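Local coordinates for cruciferin (Brassica napus, PDB 3KGL), which probably serves as a nutrient reservoir in the seed, as a member of the two-cupin 11S globulin family, at residues P17-K22 against G204-E209; F60-K65 against H184-D189; G74-V79 against K145-R150; A346-T351 against F395-F400. All coordinates share one frame; numbering follows the deposited sequence.

Interaction 1: P17-K22 against G204-E209; sequences PSHVLK and GQVWIE
His-19 lies across Val-206 and Trp-207 where an edge strand of the first cupin module, 19-23, is covered by a type I beta turn running from Gln-205 to Ile-208. No hydrogen bond links the two segments, so the contact is made by van der Waals packing and one CH-pi contact. From the base of the histidine outward, CB of His-19 sits 3.6 Å from CG2 of Val-206, and the side chains run antiparallel alongside one another. CG follows alongside the same methyl. Further out, ND1 and CE1 pass the carbonyl of the valine; CE1 of His-19 comes to 3.1 Å from Val-206 O, while ND1 approaches that oxygen at an angle too poor for bonding. On the other flank of the ring CD2 of His-19 lies 4.1 Å from CB of Trp-207, and NE2 finishes near the tryptophan CA. One face of the imidazole thus lies against the backbone of the turn, and CA of Trp-207 makes a CH-pi contact, 4.0 Å from the His-19 ring centroid and 19° off its normal. Ser-18 and His-19 both face Val-30 of strand 26-30, a classic beta bulge. Two residues on, Leu-21 reaches the same turn. CD2 of Leu-21 lies a looser 4.4 Å from CG2 of Val-206. The leucine lies roughly perpendicular to the indole of Trp-207, which also touches Val-30 and whose NE1 is bonded to the carbonyl of Pro-192. Gln-203, just ahead of the turn, bonds through its amide to Val-20 O and Lys-22 N. The other branch of Leu-21, CD1, stops 3.8 Å from CZ3 of Trp-207.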
# COMPACT_ATOMS: atom_id res chain seq x y z
N PRO A 17 10.95 15.62 -21.83
CA PRO A 17 11.73 14.38 -21.70
C PRO A 17 13.18 14.63 -21.33
O PRO A 17 13.69 15.69 -21.63
CB PRO A 17 11.61 13.77 -23.09
CG PRO A 17 10.29 14.18 -23.53
CD PRO A 17 10.14 15.60 -23.05
N SER A 18 13.83 13.66 -20.67
CA SER A 18 15.20 13.84 -20.20
C SER A 18 16.17 12.85 -20.81
O SER A 18 17.37 12.95 -20.60
CB SER A 18 15.30 13.76 -18.68
OG SER A 18 14.68 14.89 -18.08
N HIS A 19 15.64 11.88 -21.55
CA HIS A 19 16.46 10.90 -22.26
C HIS A 19 15.66 10.50 -23.49
O HIS A 19 14.43 10.46 -23.43
CB HIS A 19 16.71 9.62 -21.43
CG HIS A 19 16.93 9.85 -19.96
ND1 HIS A 19 18.18 9.85 -19.39
CD2 HIS A 19 16.05 10.03 -18.95
CE1 HIS A 19 18.07 10.05 -18.09
NE2 HIS A 19 16.78 10.17 -17.79
N VAL A 20 16.34 10.21 -24.59
CA VAL A 20 15.61 9.71 -25.75
C VAL A 20 16.19 8.43 -26.33
O VAL A 20 17.40 8.26 -26.42
CB VAL A 20 15.36 10.80 -26.80
CG1 VAL A 20 14.98 10.19 -28.15
CG2 VAL A 20 14.25 11.71 -26.29
N LEU A 21 15.32 7.49 -26.67
CA LEU A 21 15.73 6.24 -27.27
C LEU A 21 15.29 6.28 -28.70
O LEU A 21 14.11 6.13 -29.01
CB LEU A 21 15.10 5.04 -26.56
CG LEU A 21 15.39 5.02 -25.06
CD1 LEU A 21 14.52 3.99 -24.39
CD2 LEU A 21 16.85 4.73 -24.85
N LYS A 22 16.27 6.51 -29.57
CA LYS A 22 16.00 6.68 -30.98
C LYS A 22 15.99 5.31 -31.64
O LYS A 22 16.96 4.57 -31.57
CB LYS A 22 17.02 7.64 -31.61
CG LYS A 22 17.02 9.01 -30.93
CD LYS A 22 18.28 9.85 -31.16
CE LYS A 22 17.99 10.99 -32.13
NZ LYS A 22 18.78 12.23 -31.83
N GLY A 204 20.35 1.13 -23.55
CA GLY A 204 20.19 0.63 -22.19
C GLY A 204 19.22 1.44 -21.34
O GLY A 204 18.48 2.29 -21.86
N GLN A 205 19.23 1.17 -20.04
CA GLN A 205 18.23 1.73 -19.13
C GLN A 205 18.70 3.07 -18.57
O GLN A 205 18.95 3.23 -17.37
CB GLN A 205 17.90 0.74 -18.02
CG GLN A 205 17.93 -0.69 -18.51
CD GLN A 205 17.53 -1.69 -17.45
OE1 GLN A 205 16.36 -1.83 -17.12
NE2 GLN A 205 18.51 -2.41 -16.93
N VAL A 206 18.80 4.03 -19.48
CA VAL A 206 19.44 5.31 -19.21
C VAL A 206 18.64 6.15 -18.25
O VAL A 206 19.14 7.15 -17.72
CB VAL A 206 19.62 6.08 -20.52
CG1 VAL A 206 20.40 5.25 -21.52
CG2 VAL A 206 18.26 6.43 -21.10
N TRP A 207 17.39 5.75 -18.03
CA TRP A 207 16.46 6.46 -17.15
C TRP A 207 16.57 6.01 -15.69
O TRP A 207 16.01 6.64 -14.80
CB TRP A 207 15.01 6.32 -17.64
CG TRP A 207 14.55 4.90 -17.74
CD1 TRP A 207 13.82 4.21 -16.82
CD2 TRP A 207 14.78 3.98 -18.83
NE1 TRP A 207 13.58 2.93 -17.26
CE2 TRP A 207 14.16 2.76 -18.49
CE3 TRP A 207 15.46 4.07 -20.05
CZ2 TRP A 207 14.19 1.64 -19.32
CZ3 TRP A 207 15.49 2.95 -20.87
CH2 TRP A 207 14.86 1.75 -20.50
N ILE A 208 17.29 4.91 -15.47
CA ILE A 208 17.66 4.43 -14.14
C ILE A 208 19.11 4.85 -13.83
O ILE A 208 19.89 5.04 -14.76
CB ILE A 208 17.53 2.89 -14.07
CG1 ILE A 208 16.18 2.44 -14.63
CG2 ILE A 208 17.69 2.39 -12.66
CD1 ILE A 208 15.91 0.98 -14.43
N GLU A 209 19.47 4.98 -12.56
CA GLU A 209 20.79 5.53 -12.18
C GLU A 209 22.05 4.78 -12.63
O GLU A 209 22.76 5.22 -13.54
CB GLU A 209 20.87 5.79 -10.67
CG GLU A 209 20.30 7.13 -10.26
CD GLU A 209 20.28 7.33 -8.76
OE1 GLU A 209 21.23 6.86 -8.07
OE2 GLU A 209 19.33 7.97 -8.26

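Interaction 2: F60-K65 against H184-D189; sequences FFSTAK and HQNQLD
The chain from Ser-62 to Ala-64 passes Gln-185 to Leu-188 in roughly the reverse direction, 149° apart, and comes closest at Thr-63 and Asn-186, whose CA atoms are 4.6 Å from each other. No N-H to carbonyl bond joins the two backbones; instead CA of Asn-186 directs its hydrogen at Ser-62 O, 3.1 Å away. Asn-186 and Ser-62 stand at the centre of the contact. With CG anti to the backbone N (chi1 176°), the amide of Asn-186 lies beside Thr-63, the two side chains pointing the same way, and CG2 of the threonine rests 3.4 Å from the asparagine CG. OD1 has two donors. Leu-188 N, 3.1 Å from OD1 of Asn-186, closes an Asx turn and comes in well above the plane of the amide; Ser-62 OG adds a weak bond to this oxygen across the contact. ND2 donates to Asp-189 O, nearly in its own amide plane, and also to Leu-181 O, so both ends of the amide are held and its rotation is fixed. Carbon contacts flank this polar centre: Ser-62 CB meets Leu-188 CD2 at 3.7 Å. The methyl CB of Ala-64 lies 3.5 Å from Gln-185 NE2, an amide nitrogen bonded to Ser-183 OG. In the first cupin module the contact joins the turn between strands 54-61 and 65-71 to the loop that follows strand 173-180. Leu-179 of that strand touches Thr-63, and Gln-382 of the second subunit packs on Ser-62 and Leu-188, placing the pair at a subunit boundary.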
# COMPACT_ATOMS: atom_id res chain seq x y z
N PHE A 60 5.93 -5.32 -21.69
CA PHE A 60 5.09 -5.27 -20.50
C PHE A 60 5.81 -4.59 -19.33
O PHE A 60 7.04 -4.57 -19.25
CB PHE A 60 4.54 -6.66 -20.13
CG PHE A 60 5.58 -7.62 -19.56
CD1 PHE A 60 6.02 -7.50 -18.26
CD2 PHE A 60 6.07 -8.66 -20.33
CE1 PHE A 60 6.94 -8.39 -17.74
CE2 PHE A 60 6.99 -9.55 -19.81
CZ PHE A 60 7.43 -9.41 -18.52
N PHE A 61 5.01 -4.04 -18.43
CA PHE A 61 5.52 -3.23 -17.34
C PHE A 61 5.22 -3.82 -15.97
O PHE A 61 4.38 -4.70 -15.85
CB PHE A 61 4.95 -1.82 -17.44
CG PHE A 61 5.39 -1.10 -18.67
CD1 PHE A 61 6.46 -0.22 -18.63
CD2 PHE A 61 4.75 -1.34 -19.88
CE1 PHE A 61 6.88 0.43 -19.78
CE2 PHE A 61 5.17 -0.69 -21.03
CZ PHE A 61 6.24 0.20 -20.98
N SER A 62 5.93 -3.32 -14.96
CA SER A 62 5.79 -3.79 -13.59
C SER A 62 4.82 -2.91 -12.78
O SER A 62 4.59 -3.14 -11.59
CB SER A 62 7.16 -3.84 -12.91
OG SER A 62 7.77 -2.55 -12.86
N THR A 63 4.27 -1.90 -13.44
CA THR A 63 3.36 -0.97 -12.81
C THR A 63 2.15 -0.76 -13.70
O THR A 63 2.17 -1.10 -14.88
CB THR A 63 3.99 0.39 -12.66
OG1 THR A 63 4.16 0.97 -13.97
CG2 THR A 63 5.34 0.28 -11.97
N ALA A 64 1.11 -0.18 -13.13
CA ALA A 64 -0.05 0.22 -13.92
C ALA A 64 0.35 1.20 -15.02
O ALA A 64 1.33 1.93 -14.91
CB ALA A 64 -1.09 0.83 -13.02
N LYS A 65 -0.41 1.22 -16.10
CA LYS A 65 -0.09 2.04 -17.24
C LYS A 65 -1.40 2.62 -17.72
O LYS A 65 -2.38 1.90 -17.90
CB LYS A 65 0.52 1.18 -18.35
CG LYS A 65 1.44 1.93 -19.31
CD LYS A 65 2.12 0.99 -20.33
CE LYS A 65 1.39 0.97 -21.67
NZ LYS A 65 2.32 1.04 -22.86
N HIS A 184 0.72 0.06 -5.05
CA HIS A 184 1.08 -1.20 -4.42
C HIS A 184 1.34 -2.27 -5.48
O HIS A 184 2.10 -3.20 -5.24
CB HIS A 184 0.05 -1.62 -3.36
CG HIS A 184 -1.32 -1.94 -3.90
ND1 HIS A 184 -1.71 -3.22 -4.25
CD2 HIS A 184 -2.41 -1.16 -4.09
CE1 HIS A 184 -2.96 -3.20 -4.67
NE2 HIS A 184 -3.41 -1.97 -4.58
N GLN A 185 0.77 -2.12 -6.67
CA GLN A 185 0.91 -3.13 -7.73
C GLN A 185 2.31 -3.29 -8.31
O GLN A 185 2.64 -4.34 -8.87
CB GLN A 185 -0.05 -2.82 -8.87
CG GLN A 185 -1.23 -2.06 -8.41
CD GLN A 185 -2.06 -1.65 -9.56
OE1 GLN A 185 -2.65 -2.50 -10.24
NE2 GLN A 185 -2.10 -0.33 -9.83
N ASN A 186 3.12 -2.25 -8.23
CA ASN A 186 4.51 -2.35 -8.60
C ASN A 186 5.23 -3.06 -7.47
O ASN A 186 5.36 -2.53 -6.37
CB ASN A 186 5.08 -0.95 -8.79
CG ASN A 186 6.57 -0.95 -9.10
OD1 ASN A 186 7.11 -1.87 -9.69
ND2 ASN A 186 7.23 0.11 -8.70
N GLN A 187 5.68 -4.28 -7.73
CA GLN A 187 6.29 -5.10 -6.70
C GLN A 187 7.77 -4.82 -6.69
O GLN A 187 8.52 -5.34 -5.86
CB GLN A 187 6.06 -6.58 -7.02
CG GLN A 187 5.67 -7.41 -5.81
CD GLN A 187 4.30 -7.04 -5.28
OE1 GLN A 187 3.86 -5.92 -5.43
NE2 GLN A 187 3.62 -7.99 -4.67
N LEU A 188 8.19 -3.98 -7.62
CA LEU A 188 9.61 -3.74 -7.80
C LEU A 188 10.11 -2.47 -7.14
O LEU A 188 10.47 -2.48 -5.97
CB LEU A 188 9.97 -3.80 -9.29
CG LEU A 188 10.38 -5.16 -9.88
CD1 LEU A 188 9.59 -6.28 -9.30
CD2 LEU A 188 10.28 -5.15 -11.41
N ASP A 189 10.11 -1.37 -7.89
CA ASP A 189 11.04 -0.26 -7.66
C ASP A 189 10.52 1.10 -7.96
O ASP A 189 9.55 1.26 -8.70
CB ASP A 189 12.21 -0.42 -8.62
CG ASP A 189 13.45 -0.74 -7.92
OD1 ASP A 189 13.39 -0.81 -6.68
OD2 ASP A 189 14.46 -0.91 -8.61

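Interaction 3: G74-V79 against K145-R150; sequences GLMGRV and KVEHIR
Gly-74 and Ile-149 form the tight end of this antiparallel pairing, with nearly straight bonds in both directions: Ile-149 N lies 2.7 Å from Gly-74 O, at an N-H...O angle of 171°. Two residues along, Met-76 and Glu-147 make a second hydrogen-bonded pair, 2.9 Å from Met-76 N to Glu-147 O. Ile-149, Met-76 and Glu-147 share one face of the sheet, Ile-149 and Met-76 buried. Ile-149 places CG1 between its backbone N and carbonyl carbon (chi1 51°), which lays that atom against the carbonyl of Gly-74, a residue without a side chain on that face. CG2 of Ile-149 packs 4.0 Å from CE of Met-76, whose chain runs alongside Glu-147 and bends at its end to meet the carboxylate. That carboxylate also answers Arg-78. OE1 of Glu-147 hangs over one face of the guanidinium, 3.2 Å from NH2 of Arg-78, and the two planes are 73° apart, so this is an ion pair without the coplanar, bidentate geometry; the accompanying bond from NH1 to OE2 is weak. Thr-288 OG1 bonds to the same OE2 and, weakly, to the same NH1. The Leu-75 and His-148 side is looser. Here the imidazole is exposed and meets the leucine with its edge, CD2 of Leu-75 lying in the ring plane, 4.0 Å from the His-148 CD2, and Leu-75 CB only brushes Val-146 CG1. Strand 73-79 pairs on its other flank with strand 162-166. The pairing, between segments 66 residues apart in the chain, is part of a curled antiparallel sheet of the first cupin jelly-roll barrel.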
# COMPACT_ATOMS: atom_id res chain seq x y z
N GLY A 74 -3.87 4.54 -35.30
CA GLY A 74 -3.19 3.28 -35.56
C GLY A 74 -3.82 2.04 -34.96
O GLY A 74 -5.01 2.02 -34.64
N LEU A 75 -3.01 0.99 -34.81
CA LEU A 75 -3.46 -0.29 -34.28
C LEU A 75 -2.83 -0.56 -32.91
O LEU A 75 -1.72 -0.09 -32.64
CB LEU A 75 -3.12 -1.41 -35.27
CG LEU A 75 -3.80 -1.27 -36.64
CD1 LEU A 75 -3.41 -2.38 -37.59
CD2 LEU A 75 -5.30 -1.26 -36.46
N MET A 76 -3.53 -1.30 -32.06
CA MET A 76 -2.98 -1.75 -30.79
C MET A 76 -3.34 -3.19 -30.45
O MET A 76 -4.41 -3.67 -30.77
CB MET A 76 -3.44 -0.87 -29.64
CG MET A 76 -3.32 -1.57 -28.31
SD MET A 76 -4.01 -0.60 -26.97
CE MET A 76 -5.74 -0.60 -27.42
N GLY A 77 -2.41 -3.87 -29.79
CA GLY A 77 -2.62 -5.24 -29.38
C GLY A 77 -2.25 -5.41 -27.92
O GLY A 77 -1.14 -5.11 -27.49
N ARG A 78 -3.21 -5.90 -27.15
CA ARG A 78 -3.00 -6.25 -25.76
C ARG A 78 -2.93 -7.76 -25.79
O ARG A 78 -3.49 -8.39 -26.68
CB ARG A 78 -4.21 -5.79 -24.94
CG ARG A 78 -3.91 -4.94 -23.69
CD ARG A 78 -5.07 -3.98 -23.41
NE ARG A 78 -6.34 -4.60 -23.78
CZ ARG A 78 -7.37 -3.95 -24.33
NH1 ARG A 78 -7.27 -2.65 -24.58
NH2 ARG A 78 -8.48 -4.61 -24.64
N VAL A 79 -2.22 -8.35 -24.82
CA VAL A 79 -2.21 -9.80 -24.66
C VAL A 79 -2.22 -10.12 -23.18
O VAL A 79 -1.24 -9.84 -22.48
CB VAL A 79 -0.95 -10.44 -25.27
CG1 VAL A 79 -0.95 -11.94 -25.00
CG2 VAL A 79 -0.86 -10.15 -26.75
N LYS A 145 -7.17 -9.84 -29.88
CA LYS A 145 -7.87 -8.76 -30.56
C LYS A 145 -6.93 -7.60 -30.85
O LYS A 145 -6.29 -7.05 -29.95
CB LYS A 145 -9.06 -8.28 -29.73
CG LYS A 145 -9.63 -6.93 -30.15
CD LYS A 145 -11.00 -6.66 -29.53
CE LYS A 145 -12.09 -7.52 -30.17
NZ LYS A 145 -13.47 -7.05 -29.83
N VAL A 146 -6.85 -7.24 -32.12
CA VAL A 146 -6.15 -6.04 -32.54
C VAL A 146 -7.15 -4.91 -32.69
O VAL A 146 -7.98 -4.92 -33.59
CB VAL A 146 -5.45 -6.24 -33.88
CG1 VAL A 146 -4.96 -4.91 -34.43
CG2 VAL A 146 -4.30 -7.21 -33.73
N GLU A 147 -7.07 -3.94 -31.78
CA GLU A 147 -7.96 -2.79 -31.78
C GLU A 147 -7.43 -1.67 -32.69
O GLU A 147 -6.24 -1.63 -33.00
CB GLU A 147 -8.15 -2.28 -30.35
CG GLU A 147 -9.05 -3.16 -29.48
CD GLU A 147 -8.61 -3.21 -28.02
OE1 GLU A 147 -7.74 -4.06 -27.69
OE2 GLU A 147 -9.14 -2.43 -27.20
N HIS A 148 -8.32 -0.78 -33.14
CA HIS A 148 -7.91 0.44 -33.82
C HIS A 148 -7.96 1.57 -32.80
O HIS A 148 -8.85 1.61 -31.95
CB HIS A 148 -8.82 0.78 -35.00
CG HIS A 148 -8.37 1.97 -35.79
ND1 HIS A 148 -8.98 3.21 -35.69
CD2 HIS A 148 -7.37 2.12 -36.70
CE1 HIS A 148 -8.37 4.06 -36.50
NE2 HIS A 148 -7.39 3.42 -37.12
N ILE A 149 -6.99 2.47 -32.89
CA ILE A 149 -6.93 3.61 -31.99
C ILE A 149 -6.81 4.92 -32.76
O ILE A 149 -6.16 4.98 -33.81
CB ILE A 149 -5.75 3.49 -31.01
CG1 ILE A 149 -4.45 3.20 -31.77
CG2 ILE A 149 -6.01 2.40 -30.00
CD1 ILE A 149 -3.23 3.26 -30.91
N ARG A 150 -7.47 5.95 -32.24
CA ARG A 150 -7.46 7.28 -32.84
C ARG A 150 -7.26 8.27 -31.72
O ARG A 150 -7.36 7.91 -30.55
CB ARG A 150 -8.80 7.59 -33.53
CG ARG A 150 -10.03 7.17 -32.73
CD ARG A 150 -11.18 8.15 -32.86
NE ARG A 150 -12.33 7.68 -32.09
CZ ARG A 150 -13.26 8.46 -31.55
NH1 ARG A 150 -13.20 9.79 -31.70
NH2 ARG A 150 -14.26 7.92 -30.85

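Interaction 4: A346-T351 against F395-F400; sequences AVLYVT and FRWIEF
Leu-348 fits against the indole of Trp-397 on one face of an antiparallel pair of strands in the second cupin barrel. The backbones mesh through Val-347, Tyr-349 and Thr-351; the Tyr-349 and Ile-398 pair is bonded both ways, with Ile-398 N 2.8 Å from Tyr-349 O. Side chains then fill the hollows on each face. On the face of Leu-348 and Val-350, the leucine pushes CD1 at the pyrrole part of the indole, 3.6 Å from Trp-397 CD1, crossing it at a slant. Val-350 is the next bump: its two methyls fork around CE1 of Phe-395, CG1 at 3.7 Å and CG2 at 3.9 Å. The phenylalanine reaches that notch because its CG stands anti to the backbone N (chi1 -174°), and its far edge then leans over one face of Trp-397. The opposite face is shaped differently. Tyr-349 CB lies 4.1 Å from Ile-398 CG2, after which both side chains lead away from the pair to the first cupin module: the tyrosine OH bonds to Arg-47 NH2, and Ile-398 and Phe-400 pack on Phe-68. Thr-351 OG1 sits by the Arg-396 carbonyl and bonds to Arg-327 NH1, while Arg-396 forms a salt bridge with Asp-352 and bonds to Ser-329. Back beside the tryptophan, Glu-399 extends its chain until the carboxylate stands at the indole edge, in plane. There Trp-397 NE1 donates to the anti lone pair of Glu-399 OE2 over 3.1 Å, almost straight at 176°.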
# COMPACT_ATOMS: atom_id res chain seq x y z
N ALA A 346 -1.72 14.52 -9.35
CA ALA A 346 -1.99 14.70 -10.76
C ALA A 346 -0.70 14.85 -11.54
O ALA A 346 0.35 15.14 -10.98
CB ALA A 346 -2.88 15.92 -10.97
N VAL A 347 -0.80 14.62 -12.84
CA VAL A 347 0.29 14.90 -13.77
C VAL A 347 -0.36 15.43 -15.05
O VAL A 347 -1.24 14.78 -15.63
CB VAL A 347 1.18 13.66 -13.97
CG1 VAL A 347 1.42 13.34 -15.44
CG2 VAL A 347 2.48 13.82 -13.17
N LEU A 348 0.01 16.64 -15.45
CA LEU A 348 -0.71 17.35 -16.50
C LEU A 348 0.12 17.48 -17.76
O LEU A 348 1.28 17.90 -17.73
CB LEU A 348 -1.10 18.74 -16.01
CG LEU A 348 -1.81 19.63 -17.03
CD1 LEU A 348 -2.71 20.62 -16.32
CD2 LEU A 348 -0.82 20.37 -17.91
N TYR A 349 -0.50 17.13 -18.88
CA TYR A 349 0.19 17.17 -20.16
C TYR A 349 -0.61 18.03 -21.13
O TYR A 349 -1.82 17.86 -21.27
CB TYR A 349 0.39 15.75 -20.69
CG TYR A 349 1.09 15.61 -22.03
CD1 TYR A 349 2.47 15.57 -22.13
CD2 TYR A 349 0.34 15.47 -23.20
CE1 TYR A 349 3.10 15.43 -23.37
CE2 TYR A 349 0.96 15.32 -24.44
CZ TYR A 349 2.33 15.29 -24.51
OH TYR A 349 2.92 15.14 -25.75
N VAL A 350 0.08 18.97 -21.78
CA VAL A 350 -0.54 19.81 -22.78
C VAL A 350 -0.44 19.10 -24.13
O VAL A 350 0.65 18.69 -24.53
CB VAL A 350 0.17 21.16 -22.84
CG1 VAL A 350 -0.48 22.08 -23.88
CG2 VAL A 350 0.15 21.79 -21.48
N THR A 351 -1.56 18.93 -24.82
CA THR A 351 -1.53 18.31 -26.13
C THR A 351 -1.67 19.35 -27.23
O THR A 351 -1.35 19.09 -28.38
CB THR A 351 -2.62 17.21 -26.31
OG1 THR A 351 -3.93 17.78 -26.20
CG2 THR A 351 -2.45 16.12 -25.29
N PHE A 395 -6.96 25.64 -25.75
CA PHE A 395 -6.09 24.88 -24.87
C PHE A 395 -6.63 23.47 -24.69
O PHE A 395 -7.80 23.29 -24.40
CB PHE A 395 -6.03 25.57 -23.50
CG PHE A 395 -5.05 24.95 -22.56
CD1 PHE A 395 -3.72 24.80 -22.92
CD2 PHE A 395 -5.46 24.53 -21.30
CE1 PHE A 395 -2.81 24.23 -22.04
CE2 PHE A 395 -4.55 23.96 -20.43
CZ PHE A 395 -3.22 23.81 -20.80
N ARG A 396 -5.78 22.46 -24.88
CA ARG A 396 -6.22 21.09 -24.64
C ARG A 396 -5.15 20.30 -23.94
O ARG A 396 -3.96 20.42 -24.25
CB ARG A 396 -6.63 20.42 -25.94
CG ARG A 396 -7.17 21.39 -26.93
CD ARG A 396 -8.12 20.75 -27.88
NE ARG A 396 -7.58 19.57 -28.52
CZ ARG A 396 -8.34 18.57 -28.94
NH1 ARG A 396 -7.79 17.52 -29.54
NH2 ARG A 396 -9.66 18.64 -28.75
N TRP A 397 -5.58 19.47 -23.00
CA TRP A 397 -4.63 18.82 -22.12
C TRP A 397 -5.21 17.53 -21.58
O TRP A 397 -6.40 17.27 -21.71
CB TRP A 397 -4.26 19.78 -20.97
CG TRP A 397 -5.29 19.92 -19.85
CD1 TRP A 397 -5.21 19.38 -18.61
CD2 TRP A 397 -6.52 20.65 -19.88
NE1 TRP A 397 -6.31 19.71 -17.87
CE2 TRP A 397 -7.13 20.50 -18.62
CE3 TRP A 397 -7.17 21.43 -20.85
CZ2 TRP A 397 -8.35 21.09 -18.30
CZ3 TRP A 397 -8.38 22.02 -20.53
CH2 TRP A 397 -8.95 21.85 -19.27
N ILE A 398 -4.35 16.72 -20.98
CA ILE A 398 -4.77 15.49 -20.35
C ILE A 398 -4.12 15.41 -18.95
O ILE A 398 -2.91 15.56 -18.84
CB ILE A 398 -4.42 14.27 -21.27
CG1 ILE A 398 -5.56 13.26 -21.34
CG2 ILE A 398 -3.10 13.63 -20.89
CD1 ILE A 398 -6.12 12.82 -19.99
N GLU A 399 -4.93 15.26 -17.90
CA GLU A 399 -4.44 15.00 -16.53
C GLU A 399 -4.53 13.50 -16.19
O GLU A 399 -5.55 12.87 -16.44
CB GLU A 399 -5.25 15.76 -15.49
CG GLU A 399 -5.38 17.27 -15.69
CD GLU A 399 -6.25 17.94 -14.62
OE1 GLU A 399 -6.24 17.48 -13.45
OE2 GLU A 399 -6.94 18.93 -14.94
N PHE A 400 -3.47 12.95 -15.62
CA PHE A 400 -3.50 11.59 -15.07
C PHE A 400 -3.45 11.64 -13.55
O PHE A 400 -2.42 12.00 -12.98
CB PHE A 400 -2.32 10.76 -15.56
CG PHE A 400 -2.38 10.42 -17.02
CD1 PHE A 400 -3.28 9.49 -17.50
CD2 PHE A 400 -1.50 11.01 -17.91
CE1 PHE A 400 -3.32 9.16 -18.85
CE2 PHE A 400 -1.54 10.68 -19.25
CZ PHE A 400 -2.45 9.76 -19.72

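In the fold
Interactions 1, 2 and 3 belong to the first cupin module, and interaction 4 to the second. Interaction 2 involves the loop after strand 173-180 and interaction 1 the one after strand 194-196; their nearest atoms are about 6 Å apart. Interaction 3 lies in the same sheet as strand 54-61 of interaction 2, about 7 Å from it at the nearest atoms, but about 17 Å from interaction 1. The first three all touch the second subunit, whereas no other chain reaches interaction 4, whose Tyr-349, Ile-398 and Phe-400 side chains pack on strands of the first module. A glycerol, probably from crystallisation, lies about 4 Å from the side chain of Trp-207.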